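Local coordinates for heme-binding protein A (Haemophilus parasuis 29755, PDB 3TPA) that probably binds glutathione as an extracellular solute-binding protein of the Pasteurellaceae-specific GbpA family, although it carries the name of a haem-binding protein, at residues K235-E240 with K256-I261; Q260-E265 with V488-R493; L426-N431 with K444-L449; S438-E443 with N475-P480. The protein carries 1 engineered substitution. All blocks are in the same frame, centred on the assembly; numbering follows the deposited sequence.

Overall arrangement
The four contacts form two spatially separate pairs, a worked example of long strands tying distant regions together. Interactions 1 and 2 share Gln260 and Ile261, their centres lie 7 Å apart, and Leu236 O with Asn491 ND2, 2.9 Å apart, probably makes a hydrogen bond between them. Interactions 3 and 4, with centres 10 Å apart, meet through Phe427, Phe445, Trp440 and Ile478; Phe427 CZ comes within 3.6 Å of Ile478 CD1. Centres of the two pairs are 40 Å or more apart, yet strand 478-491 serves both interaction 2 and interaction 4. Along the chain, interactions 3 and 4 interlock, their segments alternating, and both fall between the segments of interaction 2.

Interaction 1 of 4, residues K235-E240 with K256-I261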
loop_
_atom_site.group_PDB
_atom_site.type_symbol
_atom_site.label_atom_id
_atom_site.label_comp_id
_atom_site.label_asym_id
_atom_site.label_seq_id
_atom_site.Cartn_x
_atom_site.Cartn_y
_atom_site.Cartn_z
ATOM N N LYS A 235 -1.718 19.354 20.507
ATOM C CA LYS A 235 -1.873 18.413 21.614
ATOM C C LYS A 235 -0.679 17.489 21.740
ATOM O O LYS A 235 -0.352 17.031 22.833
ATOM C CB LYS A 235 -3.172 17.606 21.493
ATOM C CG LYS A 235 -4.399 18.396 21.921
ATOM C CD LYS A 235 -5.686 17.616 21.740
ATOM C CE LYS A 235 -6.084 16.922 23.023
ATOM N NZ LYS A 235 -6.467 17.916 24.058
ATOM N N LEU A 236 -0.035 17.212 20.611
ATOM C CA LEU A 236 1.135 16.337 20.585
ATOM C C LEU A 236 2.273 17.011 21.349
ATOM O O LEU A 236 2.887 16.409 22.223
ATOM C CB LEU A 236 1.553 16.038 19.139
ATOM C CG LEU A 236 2.695 15.053 18.895
ATOM C CD1 LEU A 236 2.263 13.641 19.246
ATOM C CD2 LEU A 236 3.131 15.124 17.442
ATOM N N LYS A 237 2.542 18.271 21.019
ATOM C CA LYS A 237 3.504 19.071 21.787
ATOM C C LYS A 237 3.151 19.057 23.266
ATOM O O LYS A 237 4.006 18.837 24.120
ATOM C CB LYS A 237 3.557 20.517 21.278
ATOM C CG LYS A 237 4.251 20.656 19.945
ATOM C CD LYS A 237 4.574 22.103 19.614
ATOM C CE LYS A 237 3.339 22.845 19.131
ATOM N NZ LYS A 237 3.658 24.235 18.698
ATOM N N ALA A 238 1.874 19.267 23.558
ATOM C CA ALA A 238 1.378 19.283 24.928
ATOM C C ALA A 238 1.407 17.917 25.637
ATOM O O ALA A 238 1.123 17.826 26.832
ATOM C CB ALA A 238 -0.036 19.855 24.949
ATOM N N GLY A 239 1.727 16.854 24.904
ATOM C CA GLY A 239 1.692 15.516 25.473
ATOM C C GLY A 239 0.291 15.006 25.751
ATOM O O GLY A 239 0.114 14.039 26.486
ATOM N N GLU A 240 -0.715 15.655 25.172
ATOM C CA GLU A 240 -2.100 15.184 25.314
ATOM C C GLU A 240 -2.420 14.169 24.218
ATOM O O GLU A 240 -3.483 13.536 24.215
ATOM C CB GLU A 240 -3.091 16.351 25.287
ATOM C CG GLU A 240 -3.037 17.193 26.556
ATOM C CD GLU A 240 -3.395 18.653 26.329
ATOM O OE1 GLU A 240 -4.356 18.948 25.586
ATOM O OE2 GLU A 240 -2.705 19.513 26.906
ATOM N N LYS A 256 10.034 19.230 13.063
ATOM C CA LYS A 256 11.423 18.782 13.029
ATOM C C LYS A 256 12.310 19.544 14.026
ATOM O O LYS A 256 13.417 19.113 14.331
ATOM C CB LYS A 256 11.988 18.901 11.613
ATOM C CG LYS A 256 11.576 17.749 10.666
ATOM C CD LYS A 256 11.913 18.072 9.213
ATOM C CE LYS A 256 11.510 16.953 8.264
ATOM N NZ LYS A 256 11.824 17.322 6.846
ATOM N N LYS A 257 11.820 20.674 14.526
ATOM C CA LYS A 257 12.575 21.489 15.481
ATOM C C LYS A 257 12.039 21.370 16.904
ATOM O O LYS A 257 12.662 21.858 17.848
ATOM C CB LYS A 257 12.565 22.961 15.062
ATOM C CG LYS A 257 13.209 23.233 13.700
ATOM C CD LYS A 257 12.932 24.658 13.251
ATOM C CE LYS A 257 13.607 24.966 11.927
ATOM N NZ LYS A 257 13.176 26.286 11.390
ATOM N N ASP A 258 10.881 20.734 17.056
ATOM C CA ASP A 258 10.223 20.651 18.356
ATOM C C ASP A 258 10.818 19.569 19.240
ATOM O O ASP A 258 10.806 18.402 18.863
ATOM C CB ASP A 258 8.725 20.387 18.184
ATOM C CG ASP A 258 7.979 21.582 17.633
ATOM O OD1 ASP A 258 8.422 22.725 17.869
ATOM O OD2 ASP A 258 6.939 21.379 16.975
ATOM N N PRO A 259 11.318 19.953 20.430
ATOM C CA PRO A 259 11.920 19.003 21.375
ATOM C C PRO A 259 10.952 17.918 21.798
ATOM O O PRO A 259 11.383 16.795 22.070
ATOM C CB PRO A 259 12.257 19.874 22.594
ATOM C CG PRO A 259 12.394 21.253 22.050
ATOM C CD PRO A 259 11.393 21.341 20.920
ATOM N N GLN A 260 9.668 18.250 21.867
ATOM C CA GLN A 260 8.661 17.305 22.363
ATOM C C GLN A 260 8.307 16.229 21.340
ATOM O O GLN A 260 7.622 15.267 21.663
ATOM C CB GLN A 260 7.378 18.030 22.764
ATOM C CG GLN A 260 7.587 19.237 23.663
ATOM C CD GLN A 260 7.454 20.550 22.920
ATOM O OE1 GLN A 260 7.996 20.727 21.828
ATOM N NE2 GLN A 260 6.723 21.484 23.514
ATOM N N ILE A 261 8.777 16.406 20.113
ATOM C CA ILE A 261 8.367 15.555 18.998
ATOM C C ILE A 261 9.517 14.768 18.398
ATOM O O ILE A 261 10.623 15.286 18.180
ATOM C CB ILE A 261 7.656 16.381 17.892
ATOM C CG1 ILE A 261 6.342 16.963 18.436
ATOM C CG2 ILE A 261 7.404 15.521 16.645
ATOM C CD1 ILE A 261 5.760 18.069 17.577
HETATM O O HOH W 1 6.275 24.848 17.897
HETATM O O HOH W 2 4.813 20.737 26.058
#
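Leu236 and Ile261 form the close-packed part of this contact, their side chains crossing at about a right angle with Leu236 CD2 3.8 Å from Ile261 CG1. The leucine has CG opposite its backbone N (chi1 -175°), which carries its outer branch over to an isoleucine that the CA-CB bond alone would miss. Ile261 reaches out along CG1, and its terminal CD1 also meets the aliphatic stem of Lys237, 3.8 Å from CG. Further along that stem, Lys237 CD passes 3.6 Å from Asp258 OD2, a contact of methylene with carboxylate rather than an ion pair, since NZ stays 4.7 Å from the same oxygen.

The polar side is looser and runs through water. One molecule accepts from Lys237 NZ and donates to Asp258 OD1, so the opposite charges are bridged indirectly. Tyr233 serves both groups: its OH is hydrogen-bonded to Asp258 OD2 and its ring receives Lys237 in a cation-pi contact, while Gln254 NE2 bonds OD1. A second water donates to Lys237 O at 2.8 Å and accepts a longer bond from Gln260 NE2. Gln260 CG lies 3.6 Å from Lys237 O, and the bend at chi2 turns the amide to the water.

The contact joins the last turn of a helix to a beta turn: helix 229-237 closes in a Schellman motif with Gly239 at positive phi, just before the disulfide-bonded Cys241, and Asp258 to Ile261 make the type I beta turn that launches strand 261-276.

Interaction 2 of 4, residues Q260-E265 with V488-R493; sequences QINLLE and VPLNKR
Leu264 and Leu490 meet on one face of this antiparallel ladder: they are diagonal neighbours on adjacent strands, and their side chains slant across one another until Leu264 CD1 lies only 3.5 Å from Leu490 CD1. On the same face Asn262 runs alongside Leu490 and points the same way, its ND2 3.9 Å from Leu490 CD1. That amide nitrogen donates to a water which in turn donates to Asn491 O, bridging the two strands. Val488 completes this face opposite Leu264.

The other face belongs to Leu263 and Pro489, a non-hydrogen-bonded pair in which Leu263 CD1 rests 3.9 Å from the proline CG. Pro489 has no N-H to give, but at this position none is required by the ladder. Bonding falls to its neighbours: Asn262 with Leu490 and Leu264 with Val488 each exchange two backbone bonds, the straightest being Asn262 N to Leu490 O (2.8 Å, 172°). Beyond them Lys492 N donates to Gln260 O, and Asn491 OD1 takes Arg493 N in an Asx turn.

Helix 229-237 packs against Ile261 and Pro489, with Leu236 O held by Asn491 ND2; strand 243-244 abuts Val488, Pro489 and Leu490, while Phe497 and Gln499 close over Leu264 of the central strand 261-276.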
loop_
_atom_site.group_PDB
_atom_site.type_symbol
_atom_site.label_atom_id
_atom_site.label_comp_id
_atom_site.label_asym_id
_atom_site.label_seq_id
_atom_site.Cartn_x
_atom_site.Cartn_y
_atom_site.Cartn_z
ATOM N N GLN A 260 9.668 18.250 21.867
ATOM C CA GLN A 260 8.661 17.305 22.363
ATOM C C GLN A 260 8.307 16.229 21.340
ATOM O O GLN A 260 7.622 15.267 21.663
ATOM C CB GLN A 260 7.378 18.030 22.764
ATOM C CG GLN A 260 7.587 19.237 23.663
ATOM C CD GLN A 260 7.454 20.550 22.920
ATOM O OE1 GLN A 260 7.996 20.727 21.828
ATOM N NE2 GLN A 260 6.723 21.484 23.514
ATOM N N ILE A 261 8.777 16.406 20.113
ATOM C CA ILE A 261 8.367 15.555 18.998
ATOM C C ILE A 261 9.517 14.768 18.398
ATOM O O ILE A 261 10.623 15.286 18.180
ATOM C CB ILE A 261 7.656 16.381 17.892
ATOM C CG1 ILE A 261 6.342 16.963 18.436
ATOM C CG2 ILE A 261 7.404 15.521 16.645
ATOM C CD1 ILE A 261 5.760 18.069 17.577
ATOM N N ASN A 262 9.233 13.492 18.156
ATOM C CA ASN A 262 10.106 12.588 17.440
ATOM C C ASN A 262 9.412 12.308 16.104
ATOM O O ASN A 262 8.522 11.455 16.025
ATOM C CB ASN A 262 10.270 11.304 18.253
ATOM C CG ASN A 262 11.018 10.215 17.505
ATOM O OD1 ASN A 262 11.778 10.479 16.573
ATOM N ND2 ASN A 262 10.802 8.975 17.919
ATOM N N LEU A 263 9.796 13.053 15.068
ATOM C CA LEU A 263 9.146 12.928 13.769
ATOM C C LEU A 263 9.807 11.832 12.928
ATOM O O LEU A 263 10.917 12.011 12.442
ATOM C CB LEU A 263 9.193 14.256 13.005
ATOM C CG LEU A 263 8.516 14.179 11.626
ATOM C CD1 LEU A 263 6.996 14.058 11.772
ATOM C CD2 LEU A 263 8.873 15.374 10.770
ATOM N N LEU A 264 9.123 10.704 12.765
ATOM C CA LEU A 264 9.620 9.623 11.912
ATOM C C LEU A 264 9.144 9.809 10.465
ATOM O O LEU A 264 8.001 10.213 10.226
ATOM C CB LEU A 264 9.152 8.264 12.437
ATOM C CG LEU A 264 9.477 7.909 13.888
ATOM C CD1 LEU A 264 8.822 6.592 14.280
ATOM C CD2 LEU A 264 10.983 7.846 14.107
ATOM N N GLU A 265 10.013 9.502 9.501
ATOM C CA GLU A 265 9.655 9.612 8.086
ATOM C C GLU A 265 10.301 8.524 7.251
ATOM O O GLU A 265 11.353 7.996 7.597
ATOM C CB GLU A 265 10.080 10.965 7.516
ATOM C CG GLU A 265 11.572 11.257 7.669
ATOM C CD GLU A 265 11.938 12.616 7.109
ATOM O OE1 GLU A 265 12.173 13.545 7.904
ATOM O OE2 GLU A 265 11.968 12.764 5.873
ATOM N N VAL A 488 5.209 9.862 10.659
ATOM C CA VAL A 488 4.562 9.509 11.920
ATOM C C VAL A 488 5.122 10.408 13.031
ATOM O O VAL A 488 6.222 10.180 13.548
ATOM C CB VAL A 488 4.746 8.032 12.292
ATOM C CG1 VAL A 488 4.188 7.763 13.678
ATOM C CG2 VAL A 488 4.063 7.115 11.278
ATOM N N PRO A 489 4.368 11.457 13.388
ATOM C CA PRO A 489 4.814 12.356 14.462
ATOM C C PRO A 489 4.522 11.744 15.830
ATOM O O PRO A 489 3.366 11.483 16.161
ATOM C CB PRO A 489 3.961 13.615 14.240
ATOM C CG PRO A 489 3.292 13.427 12.874
ATOM C CD PRO A 489 3.145 11.948 12.733
ATOM N N LEU A 490 5.567 11.513 16.614
ATOM C CA LEU A 490 5.417 10.907 17.928
ATOM C C LEU A 490 5.800 11.855 19.053
ATOM O O LEU A 490 6.719 12.654 18.913
ATOM C CB LEU A 490 6.322 9.686 18.052
ATOM C CG LEU A 490 6.123 8.510 17.119
ATOM C CD1 LEU A 490 7.269 7.536 17.310
ATOM C CD2 LEU A 490 4.781 7.858 17.394
ATOM N N ASN A 491 5.128 11.736 20.188
ATOM C CA ASN A 491 5.640 12.397 21.388
ATOM C C ASN A 491 6.926 11.709 21.842
ATOM O O ASN A 491 7.102 10.506 21.636
ATOM C CB ASN A 491 4.621 12.407 22.527
ATOM C CG ASN A 491 5.065 13.297 23.688
ATOM O OD1 ASN A 491 5.809 12.861 24.572
ATOM N ND2 ASN A 491 4.645 14.561 23.662
ATOM N N LYS A 492 7.818 12.479 22.455
ATOM C CA LYS A 492 9.152 12.009 22.825
ATOM C C LYS A 492 9.126 10.824 23.788
ATOM O O LYS A 492 10.107 10.092 23.900
ATOM C CB LYS A 492 9.961 13.165 23.433
ATOM C CG LYS A 492 11.435 12.858 23.686
ATOM C CD LYS A 492 12.159 14.038 24.342
ATOM C CE LYS A 492 12.348 13.815 25.838
ATOM N NZ LYS A 492 13.084 14.927 26.506
ATOM N N ARG A 493 8.011 10.651 24.495
ATOM C CA ARG A 493 7.888 9.585 25.501
ATOM C C ARG A 493 7.760 8.181 24.911
ATOM O O ARG A 493 8.070 7.198 25.579
ATOM C CB ARG A 493 6.708 9.847 26.455
ATOM C CG ARG A 493 5.360 9.290 25.999
ATOM C CD ARG A 493 4.160 9.780 26.849
ATOM N NE ARG A 493 3.825 8.905 27.974
ATOM C CZ ARG A 493 2.603 8.446 28.253
ATOM N NH1 ARG A 493 1.561 8.757 27.489
ATOM N NH2 ARG A 493 2.416 7.662 29.306
HETATM O O HOH W 3 9.404 9.204 20.386
#

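Interaction 3 of 4, residues L426-N431 with K444-L449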
loop_
_atom_site.group_PDB
_atom_site.type_symbol
_atom_site.label_atom_id
_atom_site.label_comp_id
_atom_site.label_asym_id
_atom_site.label_seq_id
_atom_site.Cartn_x
_atom_site.Cartn_y
_atom_site.Cartn_z
ATOM N N LEU A 426 1.560 -1.475 -14.061
ATOM C CA LEU A 426 1.885 -0.301 -14.875
ATOM C C LEU A 426 2.270 -0.606 -16.323
ATOM O O LEU A 426 2.056 0.212 -17.213
ATOM C CB LEU A 426 3.037 0.476 -14.237
ATOM C CG LEU A 426 2.662 1.170 -12.930
ATOM C CD1 LEU A 426 3.848 1.877 -12.297
ATOM C CD2 LEU A 426 1.527 2.143 -13.195
ATOM N N PHE A 427 2.868 -1.762 -16.564
ATOM C CA PHE A 427 3.549 -1.971 -17.847
ATOM C C PHE A 427 3.242 -3.303 -18.553
ATOM O O PHE A 427 3.819 -3.604 -19.601
ATOM C CB PHE A 427 5.076 -1.825 -17.659
ATOM C CG PHE A 427 5.505 -0.504 -17.044
ATOM C CD1 PHE A 427 5.083 0.706 -17.574
ATOM C CD2 PHE A 427 6.340 -0.487 -15.931
ATOM C CE1 PHE A 427 5.489 1.918 -17.007
ATOM C CE2 PHE A 427 6.741 0.710 -15.345
ATOM C CZ PHE A 427 6.308 1.919 -15.878
ATOM N N SER A 428 2.372 -4.128 -17.985
ATOM C CA SER A 428 2.054 -5.392 -18.666
ATOM C C SER A 428 1.100 -5.170 -19.829
ATOM O O SER A 428 0.180 -4.351 -19.752
ATOM C CB SER A 428 1.438 -6.430 -17.725
ATOM O OG SER A 428 1.076 -7.601 -18.451
ATOM N N GLN A 429 1.319 -5.913 -20.908
ATOM C CA GLN A 429 0.388 -5.888 -22.026
ATOM C C GLN A 429 -1.013 -6.237 -21.541
ATOM O O GLN A 429 -2.002 -5.745 -22.066
ATOM C CB GLN A 429 0.810 -6.873 -23.113
ATOM C CG GLN A 429 0.050 -6.682 -24.407
ATOM C CD GLN A 429 0.821 -7.172 -25.615
ATOM O OE1 GLN A 429 0.934 -6.468 -26.621
ATOM N NE2 GLN A 429 1.355 -8.385 -25.523
ATOM N N ALA A 430 -1.095 -7.088 -20.531
ATOM C CA ALA A 430 -2.387 -7.590 -20.097
ATOM C C ALA A 430 -3.253 -6.514 -19.453
ATOM O O ALA A 430 -4.467 -6.693 -19.310
ATOM C CB ALA A 430 -2.213 -8.788 -19.158
ATOM N N ASN A 431 -2.627 -5.396 -19.071
ATOM C CA ASN A 431 -3.335 -4.310 -18.436
ATOM C C ASN A 431 -3.651 -3.168 -19.398
ATOM O O ASN A 431 -3.776 -2.017 -18.999
ATOM C CB ASN A 431 -2.571 -3.852 -17.189
ATOM C CG ASN A 431 -2.620 -4.888 -16.087
ATOM O OD1 ASN A 431 -3.675 -5.422 -15.794
ATOM N ND2 ASN A 431 -1.475 -5.191 -15.485
ATOM N N LYS A 444 10.535 -8.731 -24.466
ATOM C CA LYS A 444 11.537 -9.179 -23.506
ATOM C C LYS A 444 11.189 -8.753 -22.097
ATOM O O LYS A 444 11.315 -9.532 -21.155
ATOM C CB LYS A 444 12.931 -8.640 -23.867
ATOM C CG LYS A 444 14.013 -9.065 -22.873
ATOM C CD LYS A 444 14.135 -10.595 -22.759
ATOM C CE LYS A 444 15.377 -10.982 -21.952
ATOM N NZ LYS A 444 15.590 -12.455 -21.823
ATOM N N PHE A 445 10.765 -7.499 -21.966
ATOM C CA PHE A 445 10.355 -6.935 -20.684
ATOM C C PHE A 445 9.233 -7.800 -20.095
ATOM O O PHE A 445 9.279 -8.180 -18.927
ATOM C CB PHE A 445 9.907 -5.471 -20.871
ATOM C CG PHE A 445 9.271 -4.865 -19.648
ATOM C CD1 PHE A 445 10.031 -4.135 -18.742
ATOM C CD2 PHE A 445 7.923 -5.042 -19.395
ATOM C CE1 PHE A 445 9.464 -3.594 -17.600
ATOM C CE2 PHE A 445 7.346 -4.502 -18.268
ATOM C CZ PHE A 445 8.119 -3.774 -17.368
ATOM N N GLU A 446 8.241 -8.131 -20.912
ATOM C CA GLU A 446 7.097 -8.911 -20.421
ATOM C C GLU A 446 7.530 -10.309 -19.968
ATOM O O GLU A 446 6.966 -10.861 -19.016
ATOM C CB GLU A 446 6.004 -9.020 -21.504
ATOM C CG GLU A 446 4.682 -9.636 -21.021
ATOM C CD GLU A 446 3.744 -8.613 -20.392
ATOM O OE1 GLU A 446 3.631 -7.479 -20.909
ATOM O OE2 GLU A 446 3.109 -8.940 -19.375
ATOM N N ALA A 447 8.513 -10.894 -20.659
ATOM C CA ALA A 447 9.025 -12.213 -20.291
ATOM C C ALA A 447 9.773 -12.173 -18.964
ATOM O O ALA A 447 9.643 -13.088 -18.142
ATOM C CB ALA A 447 9.929 -12.783 -21.405
ATOM N N LEU A 448 10.553 -11.113 -18.748
ATOM C CA LEU A 448 11.232 -10.943 -17.466
ATOM C C LEU A 448 10.233 -10.807 -16.311
ATOM O O LEU A 448 10.461 -11.347 -15.230
ATOM C CB LEU A 448 12.177 -9.738 -17.479
ATOM C CG LEU A 448 13.382 -9.849 -18.411
ATOM C CD1 LEU A 448 14.095 -8.517 -18.506
ATOM C CD2 LEU A 448 14.329 -10.934 -17.903
ATOM N N LEU A 449 9.129 -10.094 -16.528
ATOM C CA LEU A 449 8.141 -9.941 -15.446
ATOM C C LEU A 449 7.534 -11.296 -15.100
ATOM O O LEU A 449 7.351 -11.631 -13.929
ATOM C CB LEU A 449 7.013 -8.960 -15.802
ATOM C CG LEU A 449 7.338 -7.483 -15.994
ATOM C CD1 LEU A 449 6.050 -6.656 -15.933
ATOM C CD2 LEU A 449 8.322 -7.021 -14.917
HETATM O O HOH W 4 5.192 -5.195 -21.454
#
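Phe427 and Phe445 meet obliquely, the CB of Phe427 coming 3.6 Å from Phe445 CE2 and equally near CZ. One face of the Phe427 ring lies against its own chain neighbour, with Leu426 CB 3.6 Å above the ring centre, and Phe472 of helix 458-475 meets this ring with planes about 30° apart. Phe445 is engaged edge-to-face with Trp440. The rings are the apolar half of a junction in which helix 443-453 grips an ST turn at the end of helix 420-427.

The polar half is the third flat group, the carboxylate of Glu446. Through a bend at chi2, the chain turns its two oxygens toward the backbone after Phe427. Ser428 OG donates to OE2 at 2.6 Å, using the syn lone pair of that oxygen. The same hydroxyl oxygen accepts from Ala430 N, the bond that defines the ST turn, so the hydroxyl is held by two bonds, one given and one accepted. Gripped at both oxygens, the carboxylate has little freedom to rotate, and with donors from Ser428 OG, Gln429 N and a water, its negative charge is probably well compensated.

OE1 accepts from that water, which also donates to Phe427 O, linking it to the residue that supplies the apolar contact. Gln429 N too approaches OE1, on the syn side and 25° out of the carboxylate plane, with a 2.8 Å bond that is nearly straight at 175°.

Interaction 4 of 4, residues S438-E443 with N475-P480; sequences SRWTDE and NSPIIP
Ser438 opens the contact against Pro477 and Ile478: its CB lies 3.5 Å from Pro477 O and 3.9 Å from Ile478 CG2. Chi1 of 74° sets its hydroxyl between the backbone N and the carbonyl carbon, where OG comes 3.7 Å from Pro477 CB; a weak hydrogen bond ties OG to Asn436.

After Arg439, at positive phi, Trp440 returns to the contact and carries most of it. The tryptophan turns CG away from its own N (chi1 176°), which brings the indole over the proline. Pro477 CG sits 3.5 Å above one ring face, offset toward the rim, while the two CB atoms of Trp440 and Pro477 touch at 3.4 Å. The proline belongs to the connection from helix 458-475 to strand 478-491, where Ser476, at positive phi, is the first residue to leave the helix; the indole therefore packs on a helix-to-strand turn.

Farther out along the same ring, NE1 of Trp440 is 3.6 Å from Asn475 CB. The asparagine side chain crosses the tryptophan at about a right angle, with the amide and ring planes 35° apart, and its ND2 is bonded to Ile471 O. NE1 donates to a water, which makes a weak bond to Asn475 OD1. Past Thr441, Asp442 occupies the N-cap of helix 443-453, its OD2 accepting from Phe445 N.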
loop_
_atom_site.group_PDB
_atom_site.type_symbol
_atom_site.label_atom_id
_atom_site.label_comp_id
_atom_site.label_asym_id
_atom_site.label_seq_id
_atom_site.Cartn_x
_atom_site.Cartn_y
_atom_site.Cartn_z
ATOM N N SER A 438 0.123 4.135 -20.183
ATOM C CA SER A 438 0.999 4.460 -21.316
ATOM C C SER A 438 0.809 3.544 -22.537
ATOM O O SER A 438 1.149 3.925 -23.656
ATOM C CB SER A 438 2.477 4.442 -20.886
ATOM O OG SER A 438 2.940 3.114 -20.710
ATOM N N ARG A 439 0.281 2.343 -22.318
ATOM C CA ARG A 439 0.067 1.366 -23.402
ATOM C C ARG A 439 1.359 0.785 -23.940
ATOM O O ARG A 439 1.368 0.132 -24.982
ATOM C CB ARG A 439 -0.725 1.966 -24.571
ATOM C CG ARG A 439 -2.025 2.659 -24.167
ATOM C CD ARG A 439 -3.139 2.302 -25.177
ATOM N NE ARG A 439 -4.441 2.424 -24.550
ATOM C CZ ARG A 439 -5.510 1.736 -24.900
ATOM N NH1 ARG A 439 -5.453 0.859 -25.887
ATOM N NH2 ARG A 439 -6.634 1.937 -24.249
ATOM N N TRP A 440 2.457 1.019 -23.234
ATOM C CA TRP A 440 3.746 0.500 -23.680
ATOM C C TRP A 440 3.867 -0.987 -23.378
ATOM O O TRP A 440 3.384 -1.465 -22.347
ATOM C CB TRP A 440 4.891 1.250 -23.003
ATOM C CG TRP A 440 6.265 0.714 -23.344
ATOM C CD1 TRP A 440 6.973 0.923 -24.501
ATOM C CD2 TRP A 440 7.101 -0.092 -22.507
ATOM N NE1 TRP A 440 8.190 0.265 -24.438
ATOM C CE2 TRP A 440 8.293 -0.348 -23.219
ATOM C CE3 TRP A 440 6.960 -0.621 -21.220
ATOM C CZ2 TRP A 440 9.323 -1.111 -22.693
ATOM C CZ3 TRP A 440 7.993 -1.396 -20.701
ATOM C CH2 TRP A 440 9.149 -1.640 -21.444
ATOM N N THR A 441 4.507 -1.713 -24.290
ATOM C CA THR A 441 4.797 -3.133 -24.095
ATOM C C THR A 441 6.117 -3.475 -24.764
ATOM O O THR A 441 6.504 -2.839 -25.747
ATOM C CB THR A 441 3.700 -4.055 -24.707
ATOM O OG1 THR A 441 3.885 -4.148 -26.124
ATOM C CG2 THR A 441 2.303 -3.532 -24.404
ATOM N N ASP A 442 6.793 -4.487 -24.241
ATOM C CA ASP A 442 8.025 -4.974 -24.841
ATOM C C ASP A 442 8.144 -6.469 -24.564
ATOM O O ASP A 442 7.962 -6.911 -23.431
ATOM C CB ASP A 442 9.236 -4.222 -24.291
ATOM C CG ASP A 442 10.531 -4.804 -24.780
ATOM O OD1 ASP A 442 10.937 -4.475 -25.909
ATOM O OD2 ASP A 442 11.131 -5.610 -24.047
ATOM N N GLU A 443 8.426 -7.242 -25.611
ATOM C CA GLU A 443 8.360 -8.692 -25.524
ATOM C C GLU A 443 9.300 -9.221 -24.466
ATOM O O GLU A 443 8.906 -10.041 -23.658
ATOM C CB GLU A 443 8.666 -9.335 -26.872
ATOM C CG GLU A 443 8.663 -10.857 -26.837
ATOM C CD GLU A 443 8.727 -11.461 -28.226
ATOM O OE1 GLU A 443 9.002 -10.706 -29.187
ATOM O OE2 GLU A 443 8.490 -12.684 -28.358
ATOM N N ASN A 475 13.169 3.088 -22.768
ATOM C CA ASN A 475 12.019 3.427 -23.597
ATOM C C ASN A 475 11.160 4.558 -23.049
ATOM O O ASN A 475 10.308 5.086 -23.757
ATOM C CB ASN A 475 11.170 2.176 -23.833
ATOM C CG ASN A 475 11.843 1.219 -24.758
ATOM O OD1 ASN A 475 11.866 1.439 -25.959
ATOM N ND2 ASN A 475 12.450 0.183 -24.208
ATOM N N SER A 476 11.392 4.922 -21.788
ATOM C CA SER A 476 10.732 6.083 -21.167
ATOM C C SER A 476 9.222 6.229 -21.452
ATOM O O SER A 476 8.774 7.304 -21.854
ATOM C CB SER A 476 11.457 7.381 -21.565
ATOM O OG SER A 476 11.004 8.490 -20.787
ATOM N N PRO A 477 8.428 5.162 -21.227
ATOM C CA PRO A 477 6.984 5.298 -21.518
ATOM C C PRO A 477 6.209 6.192 -20.534
ATOM O O PRO A 477 5.146 6.738 -20.871
ATOM C CB PRO A 477 6.473 3.853 -21.441
ATOM C CG PRO A 477 7.439 3.140 -20.593
ATOM C CD PRO A 477 8.784 3.780 -20.848
ATOM N N ILE A 478 6.708 6.287 -19.308
ATOM C CA ILE A 478 6.229 7.274 -18.351
ATOM C C ILE A 478 7.468 7.943 -17.798
ATOM O O ILE A 478 8.572 7.420 -17.931
ATOM C CB ILE A 478 5.418 6.674 -17.178
ATOM C CG1 ILE A 478 6.295 5.804 -16.266
ATOM C CG2 ILE A 478 4.177 5.874 -17.687
ATOM C CD1 ILE A 478 5.534 5.293 -15.036
ATOM N N ILE A 479 7.284 9.109 -17.194
ATOM C CA ILE A 479 8.381 9.844 -16.586
ATOM C C ILE A 479 8.156 9.855 -15.082
ATOM O O ILE A 479 7.380 10.658 -14.576
ATOM C CB ILE A 479 8.404 11.290 -17.111
ATOM C CG1 ILE A 479 8.555 11.312 -18.638
ATOM C CG2 ILE A 479 9.518 12.101 -16.452
ATOM C CD1 ILE A 479 8.161 12.621 -19.291
ATOM N N PRO A 480 8.826 8.951 -14.353
ATOM C CA PRO A 480 8.720 8.987 -12.890
ATOM C C PRO A 480 9.293 10.289 -12.364
ATOM O O PRO A 480 10.323 10.724 -12.866
ATOM C CB PRO A 480 9.621 7.824 -12.454
ATOM C CG PRO A 480 9.600 6.868 -13.660
ATOM C CD PRO A 480 9.682 7.839 -14.809
HETATM O O HOH W 5 9.553 -0.690 -27.046
#